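Local atomic coordinates of acetyl-CoA acetyltransferase (PDB entry 4EGV), a protein that is a monomeric thiolase-like protein from Mycobacterium smegmatis that probably has acyltransferase activity. Residues P443-T448 / I474-D479; N231-A236 / I388-N393; F346-F351 / G410-Y415. All blocks are in the same frame, centred on the assembly; numbering follows the deposited sequence.

Interaction 1 of 3, residues P443-T448 / I474-D479; sequences PKVAIT and IGRLDD
Val445 makes the first contact: its CG1 methyl sits over one face of the Arg476 guanidinium, with CG1 4.0 Å from NH1 of that arginine. Chi1 of Val445 is 177°, which sets CG1 opposite the backbone N and directs it at the guanidinium, while CG2 takes the place opposite the carbonyl carbon. The arginine chain leaves its strand heading away from the loop, then bends at chi2 (-21°) so that its charged end returns and meets the valine side chain at about a right angle. The salt bridge from NE to Glu458 is the main hold on that end; NH1 adds a weak hydrogen bond to the carbonyl of Gly480. The valine methyl thus adds an apolar lid to a group whose charge is met within the sheet. At Ala446 the backbone bonds to Arg482, drawing the loop in alongside the hairpin. Thr448 closes the contact at the other end, its OG1 lying 4.3 Å from CD1 of Leu477. This is a loose van der Waals approach of a hydroxyl oxygen to a methyl; the polar partner of OG1 is Ser481 OG, with which it shares a hydrogen bond. The backbones stay well apart, with the CA atoms of Thr448 and Leu477 9.0 Å from each other. About 119 Å² is buried in all, at the protein surface. The segment 443-448 runs between helix 432-440 and strand 453-463 and is joined through Ala446 and Thr448 to Arg482, at the start of the outermost strand 482-487. Residues 474-479 lead from strand 470-476 toward that strand; on its other flank strand 470-476 has strand 453-463, bearing Glu458, in the five-stranded antiparallel sheet of the additional C-terminal domain.

Interaction 2 of 3, residues N231-A236 / I388-N393; sequences NPYSSA and IAEAVN
The Tyr233 ring and the Glu390 carboxylate meet obliquely, their planes 50° apart, with the carboxylate oxygen OE2 of Glu390 4.0 Å from the ring carbon CD2 of Tyr233. A third flat group, the Asn231 amide, comes close to the same oxygen: its ND2 is 4.3 Å from OE2 of Glu390, too far for a hydrogen bond, and gives its N-H to the carbonyl of Thr370 instead. The other end of the amide is also used. OD1 of Asn231 accepts from the backbone N of Tyr233 at 3.0 Å, the donor lying above the carbonyl plane, 43° out of it. This is an Asx turn, and it is superimposed on a type I beta turn from Asn231 to Ser234, closed by a 3.1 Å bond from Ser234 N to Asn231 O, so Asn231 probably helps to hold the bend from which Tyr233 projects. Glu390 belongs to helix 383-397, which lies against the large sheet of the thiolase fold: Ala389 and Val392 rest on Val25, Ile388 and Ala391 on Val405. The glutamate instead reaches from the helix toward the turn. Its chain is bent at chi2 (-45°), and Leu369, Thr370 and Gln27 also touch its side chain. Some 75 Å² is buried between the segments. Phe376 packs against Asn231, Tyr233 and Ser234, while Thr29 OG1 bonds to the carbonyl oxygen of Tyr233.

Interaction 3 of 3, residues F346-F351 / G410-Y415; sequences FPFPVF and GIASKY
Phe348 and Ala412 form the close part of this buried contact. The Ala412 methyl comes up to the edge of the phenyl ring, near its plane, with CB 3.8 Å from CE2 of Phe348. Chi1 of Phe348 (176°) extends the ring away from its own backbone N and across to the alanine. The following residue, Pro349, also faces the loop, and its CA is 6.5 Å from that of Ala412. Packing slackens toward Tyr415, whose OH stays 4.5 Å from the carbonyl O of Pro349, too far to bond. The outer side of the loop is more open: Gly410 is exposed and Ser413 partly so. There Ser413 OG takes the backbone N-H of Ile411 at 3.1 Å, which braces the turn, and Gly410 adopts a positive phi of 64°. The loop joins strands 402-409 and 414-421 of the large sheet; in thiolases the corresponding glycine-rich loop borders the active site, and the same may hold here. Its backbone is held from outside the contact, Ala412 N by Tyr195 OH and Ile411 O by Arg310. Between the segments, then, the chemistry is apolar, a phenyl edge against a methyl, and the attraction is mainly van der Waals and hydrophobic, while hydrogen bonds within the loop and to Tyr195 and Arg310 probably help to hold its shape.

Overall arrangement
Interactions 2 and 3 both belong to the thiolase core and alternate along the chain, in the order 231-236, 346-351, 388-393, 410-415. Their centres are 21 Å apart and their nearest atoms about 11 Å. Strand 402-409 connects them, packing against helix 383-397 of interaction 2 and leading into the loop of interaction 3. Interaction 1 follows in sequence, in the additional C-terminal domain, with its centre 22 Å from that of interaction 3 and 43 Å from that of interaction 2, which lies on the opposite side of the chain's centre. In sequence, the strands of the large sheet thus all come before those of the smaller C-terminal one.

Interaction 1 of 3, residues P443-T448 / I474-D479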
# COMPACT_ATOMS: atom_id res chain seq x y z
N PRO A 443 23.30 9.35 -1.22
CA PRO A 443 24.16 8.43 -1.98
C PRO A 443 23.48 7.08 -2.21
O PRO A 443 22.73 6.61 -1.35
CB PRO A 443 25.41 8.27 -1.08
CG PRO A 443 25.34 9.37 -0.10
CD PRO A 443 23.92 9.77 0.05
N LYS A 444 23.74 6.49 -3.37
CA LYS A 444 23.20 5.18 -3.71
C LYS A 444 24.28 4.13 -3.47
O LYS A 444 25.43 4.37 -3.79
CB LYS A 444 22.72 5.18 -5.17
CG LYS A 444 21.66 6.26 -5.48
CD LYS A 444 21.12 6.11 -6.91
CE LYS A 444 21.91 6.91 -7.96
NZ LYS A 444 21.09 8.07 -8.43
N VAL A 445 23.90 2.99 -2.89
CA VAL A 445 24.79 1.82 -2.72
C VAL A 445 25.15 1.24 -4.09
O VAL A 445 24.30 1.21 -4.99
CB VAL A 445 24.14 0.74 -1.80
CG1 VAL A 445 25.00 -0.49 -1.68
CG2 VAL A 445 23.82 1.28 -0.44
N ALA A 446 26.41 0.84 -4.25
CA ALA A 446 26.94 0.41 -5.55
C ALA A 446 26.60 -1.06 -5.83
O ALA A 446 26.53 -1.86 -4.91
CB ALA A 446 28.44 0.65 -5.63
N ILE A 447 26.36 -1.39 -7.09
CA ILE A 447 25.98 -2.74 -7.52
C ILE A 447 27.05 -3.30 -8.49
O ILE A 447 27.50 -2.60 -9.41
CB ILE A 447 24.56 -2.76 -8.22
CG1 ILE A 447 23.51 -2.03 -7.38
CG2 ILE A 447 24.11 -4.19 -8.50
CD1 ILE A 447 22.50 -1.26 -8.19
N THR A 448 27.47 -4.53 -8.26
CA THR A 448 28.27 -5.26 -9.22
C THR A 448 27.35 -6.33 -9.79
O THR A 448 27.04 -7.30 -9.10
CB THR A 448 29.50 -5.94 -8.57
OG1 THR A 448 30.09 -5.05 -7.61
CG2 THR A 448 30.54 -6.35 -9.63
N ILE A 474 20.65 -11.41 -1.56
CA ILE A 474 21.39 -10.18 -1.80
C ILE A 474 22.62 -10.22 -0.92
O ILE A 474 22.52 -10.41 0.28
CB ILE A 474 20.57 -8.93 -1.48
CG1 ILE A 474 19.40 -8.76 -2.46
CG2 ILE A 474 21.44 -7.68 -1.50
CD1 ILE A 474 18.28 -7.94 -1.92
N GLY A 475 23.76 -10.00 -1.53
CA GLY A 475 25.02 -10.04 -0.84
C GLY A 475 25.86 -8.80 -0.92
O GLY A 475 25.54 -7.86 -1.57
N ARG A 476 26.96 -8.83 -0.22
CA ARG A 476 27.85 -7.72 -0.16
C ARG A 476 29.15 -8.31 -0.55
O ARG A 476 29.41 -9.44 -0.24
CB ARG A 476 28.02 -7.32 1.28
CG ARG A 476 27.36 -6.10 1.75
CD ARG A 476 26.99 -5.12 0.71
NE ARG A 476 26.01 -4.26 1.32
CZ ARG A 476 26.17 -2.97 1.52
NH1 ARG A 476 27.24 -2.36 1.10
NH2 ARG A 476 25.24 -2.31 2.13
N LEU A 477 30.03 -7.56 -1.17
CA LEU A 477 31.40 -8.03 -1.27
C LEU A 477 32.36 -7.40 -0.26
O LEU A 477 31.95 -6.78 0.70
CB LEU A 477 31.92 -7.83 -2.66
CG LEU A 477 31.23 -8.69 -3.67
CD1 LEU A 477 31.51 -8.11 -4.98
CD2 LEU A 477 31.77 -10.05 -3.59
N ASP A 478 33.65 -7.57 -0.50
CA ASP A 478 34.66 -6.90 0.25
C ASP A 478 34.65 -5.43 -0.16
O ASP A 478 34.63 -4.55 0.65
CB ASP A 478 36.01 -7.53 -0.04
CG ASP A 478 36.11 -8.95 0.45
OD1 ASP A 478 35.51 -9.27 1.48
OD2 ASP A 478 36.81 -9.76 -0.18
N ASP A 479 34.65 -5.20 -1.46
CA ASP A 479 34.44 -3.88 -2.05
C ASP A 479 33.24 -3.08 -1.43
O ASP A 479 33.18 -1.87 -1.54
CB ASP A 479 34.19 -4.19 -3.55
CG ASP A 479 34.50 -3.03 -4.51
OD1 ASP A 479 35.09 -1.98 -4.17
OD2 ASP A 479 34.13 -3.21 -5.69

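Interaction 2 of 3, residues N231-A236 / I388-N393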
# COMPACT_ATOMS: atom_id res chain seq x y z
N ASN A 231 -16.01 -6.65 9.22
CA ASN A 231 -16.27 -5.80 8.08
C ASN A 231 -17.11 -6.57 7.05
O ASN A 231 -16.67 -7.59 6.53
CB ASN A 231 -14.94 -5.31 7.50
CG ASN A 231 -15.09 -4.29 6.38
OD1 ASN A 231 -16.15 -4.10 5.83
ND2 ASN A 231 -14.00 -3.64 6.04
N PRO A 232 -18.36 -6.10 6.78
CA PRO A 232 -19.24 -6.77 5.78
C PRO A 232 -18.65 -6.78 4.36
O PRO A 232 -18.92 -7.66 3.57
CB PRO A 232 -20.53 -5.95 5.82
CG PRO A 232 -20.39 -4.97 6.98
CD PRO A 232 -18.97 -4.89 7.37
N TYR A 233 -17.82 -5.80 4.05
CA TYR A 233 -17.23 -5.69 2.75
C TYR A 233 -16.10 -6.65 2.53
O TYR A 233 -15.65 -6.80 1.42
CB TYR A 233 -16.76 -4.27 2.52
CG TYR A 233 -17.88 -3.30 2.30
CD1 TYR A 233 -18.65 -3.33 1.14
CD2 TYR A 233 -18.19 -2.32 3.26
CE1 TYR A 233 -19.66 -2.44 0.92
CE2 TYR A 233 -19.22 -1.40 3.04
CZ TYR A 233 -19.94 -1.49 1.86
OH TYR A 233 -20.95 -0.66 1.60
N SER A 234 -15.65 -7.31 3.60
CA SER A 234 -14.66 -8.39 3.50
C SER A 234 -15.22 -9.57 2.75
O SER A 234 -16.36 -9.98 2.95
CB SER A 234 -14.22 -8.87 4.85
OG SER A 234 -13.48 -7.90 5.50
N SER A 235 -14.40 -10.14 1.88
CA SER A 235 -14.85 -11.27 1.14
C SER A 235 -14.31 -12.50 1.85
O SER A 235 -13.09 -12.59 2.08
CB SER A 235 -14.34 -11.19 -0.29
OG SER A 235 -14.72 -12.34 -1.01
N ALA A 236 -15.24 -13.40 2.19
CA ALA A 236 -14.96 -14.65 2.91
C ALA A 236 -13.79 -14.59 3.94
O ALA A 236 -12.77 -15.23 3.74
CB ALA A 236 -14.77 -15.80 1.89
N ILE A 388 -9.85 4.81 2.29
CA ILE A 388 -10.39 6.15 2.19
C ILE A 388 -11.89 6.21 2.47
O ILE A 388 -12.36 7.10 3.19
CB ILE A 388 -10.04 6.81 0.84
CG1 ILE A 388 -8.52 6.86 0.68
CG2 ILE A 388 -10.63 8.19 0.73
CD1 ILE A 388 -8.00 7.30 -0.69
N ALA A 389 -12.64 5.28 1.90
CA ALA A 389 -14.06 5.25 2.16
C ALA A 389 -14.35 5.03 3.65
O ALA A 389 -15.14 5.76 4.21
CB ALA A 389 -14.77 4.25 1.27
N GLU A 390 -13.68 4.09 4.29
CA GLU A 390 -13.87 3.83 5.71
C GLU A 390 -13.45 5.00 6.59
O GLU A 390 -14.14 5.31 7.57
CB GLU A 390 -13.16 2.55 6.18
CG GLU A 390 -13.78 1.24 5.81
CD GLU A 390 -15.30 1.13 6.00
OE1 GLU A 390 -15.92 1.92 6.75
OE2 GLU A 390 -15.88 0.21 5.36
N ALA A 391 -12.31 5.62 6.25
CA ALA A 391 -11.84 6.87 6.86
C ALA A 391 -12.86 7.96 6.81
O ALA A 391 -13.12 8.57 7.82
CB ALA A 391 -10.58 7.36 6.22
N VAL A 392 -13.42 8.20 5.64
CA VAL A 392 -14.44 9.24 5.44
C VAL A 392 -15.73 9.00 6.24
O VAL A 392 -16.24 9.93 6.78
CB VAL A 392 -14.77 9.43 3.92
CG1 VAL A 392 -16.12 10.02 3.73
CG2 VAL A 392 -13.74 10.29 3.23
N ASN A 393 -16.22 7.78 6.31
CA ASN A 393 -17.35 7.39 7.16
C ASN A 393 -17.11 7.55 8.64
O ASN A 393 -17.99 8.00 9.36
CB ASN A 393 -17.77 5.91 6.94
CG ASN A 393 -18.49 5.67 5.61
OD1 ASN A 393 -19.27 6.49 5.14
ND2 ASN A 393 -18.20 4.54 4.99

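Interaction 3 of 3, residues F346-F351 / G410-Y415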
# COMPACT_ATOMS: atom_id res chain seq x y z
N PHE A 346 1.80 -7.16 3.09
CA PHE A 346 2.76 -7.86 3.91
C PHE A 346 3.03 -7.04 5.17
O PHE A 346 2.72 -5.88 5.25
CB PHE A 346 4.04 -8.07 3.09
CG PHE A 346 3.80 -8.79 1.78
CD1 PHE A 346 3.79 -10.19 1.76
CD2 PHE A 346 3.55 -8.10 0.61
CE1 PHE A 346 3.54 -10.88 0.58
CE2 PHE A 346 3.30 -8.77 -0.57
CZ PHE A 346 3.29 -10.16 -0.60
N PRO A 347 3.56 -7.66 6.20
CA PRO A 347 3.87 -6.96 7.42
C PRO A 347 4.84 -5.77 7.29
O PRO A 347 4.68 -4.77 7.96
CB PRO A 347 4.51 -8.06 8.27
CG PRO A 347 3.87 -9.24 7.84
CD PRO A 347 3.70 -9.11 6.38
N PHE A 348 5.83 -5.90 6.43
CA PHE A 348 6.87 -4.92 6.30
C PHE A 348 6.42 -3.45 6.20
O PHE A 348 6.92 -2.62 6.95
CB PHE A 348 7.84 -5.30 5.17
CG PHE A 348 8.87 -4.26 4.95
CD1 PHE A 348 10.06 -4.23 5.73
CD2 PHE A 348 8.65 -3.23 4.03
CE1 PHE A 348 11.04 -3.20 5.57
CE2 PHE A 348 9.62 -2.17 3.83
CZ PHE A 348 10.82 -2.16 4.61
N PRO A 349 5.51 -3.10 5.27
CA PRO A 349 5.21 -1.68 5.10
C PRO A 349 4.43 -1.09 6.25
O PRO A 349 4.33 0.14 6.36
CB PRO A 349 4.39 -1.64 3.79
CG PRO A 349 3.92 -2.95 3.61
CD PRO A 349 4.83 -3.92 4.26
N VAL A 350 3.87 -1.96 7.09
CA VAL A 350 3.22 -1.55 8.32
C VAL A 350 4.25 -1.36 9.39
O VAL A 350 4.34 -0.30 9.96
CB VAL A 350 2.13 -2.53 8.81
CG1 VAL A 350 1.52 -2.02 10.09
CG2 VAL A 350 1.06 -2.71 7.77
N PHE A 351 5.05 -2.39 9.64
CA PHE A 351 6.20 -2.31 10.54
C PHE A 351 7.00 -1.04 10.32
O PHE A 351 7.34 -0.35 11.26
CB PHE A 351 7.14 -3.49 10.32
CG PHE A 351 6.76 -4.73 11.06
CD1 PHE A 351 6.22 -4.65 12.34
CD2 PHE A 351 6.98 -5.98 10.50
CE1 PHE A 351 5.88 -5.80 13.04
CE2 PHE A 351 6.65 -7.12 11.19
CZ PHE A 351 6.10 -7.02 12.46
N GLY A 410 4.32 -0.49 -4.74
CA GLY A 410 5.32 -1.31 -5.41
C GLY A 410 6.07 -2.30 -4.57
O GLY A 410 5.49 -3.07 -3.92
N ILE A 411 7.38 -2.23 -4.56
CA ILE A 411 8.16 -2.96 -3.57
C ILE A 411 8.57 -2.04 -2.44
O ILE A 411 9.71 -1.73 -2.35
CB ILE A 411 9.46 -3.55 -4.20
CG1 ILE A 411 9.14 -4.34 -5.45
CG2 ILE A 411 10.16 -4.45 -3.24
CD1 ILE A 411 8.12 -5.46 -5.27
N ALA A 412 7.64 -1.62 -1.60
CA ALA A 412 7.79 -0.39 -0.77
C ALA A 412 8.32 0.80 -1.57
O ALA A 412 9.03 1.61 -1.01
CB ALA A 412 8.64 -0.64 0.46
N SER A 413 7.99 0.89 -2.87
CA SER A 413 8.60 1.88 -3.79
C SER A 413 7.94 3.24 -3.66
O SER A 413 8.55 4.24 -3.87
CB SER A 413 8.54 1.44 -5.27
OG SER A 413 9.12 0.19 -5.49
N LYS A 414 6.66 3.22 -3.33
CA LYS A 414 5.81 4.39 -3.37
C LYS A 414 4.89 4.43 -2.15
O LYS A 414 4.32 3.41 -1.75
CB LYS A 414 4.99 4.40 -4.65
CG LYS A 414 5.62 5.09 -5.81
CD LYS A 414 4.89 4.71 -7.06
CE LYS A 414 5.49 5.36 -8.32
NZ LYS A 414 4.46 5.48 -9.42
N TYR A 415 4.74 5.62 -1.59
CA TYR A 415 3.86 5.84 -0.47
C TYR A 415 3.13 7.19 -0.53
O TYR A 415 3.71 8.23 -0.78
CB TYR A 415 4.62 5.69 0.81
CG TYR A 415 3.80 5.10 1.89
CD1 TYR A 415 3.65 3.72 1.99
CD2 TYR A 415 3.20 5.93 2.85
CE1 TYR A 415 2.91 3.13 3.03
CE2 TYR A 415 2.46 5.37 3.90
CZ TYR A 415 2.32 3.95 3.98
OH TYR A 415 1.58 3.39 5.00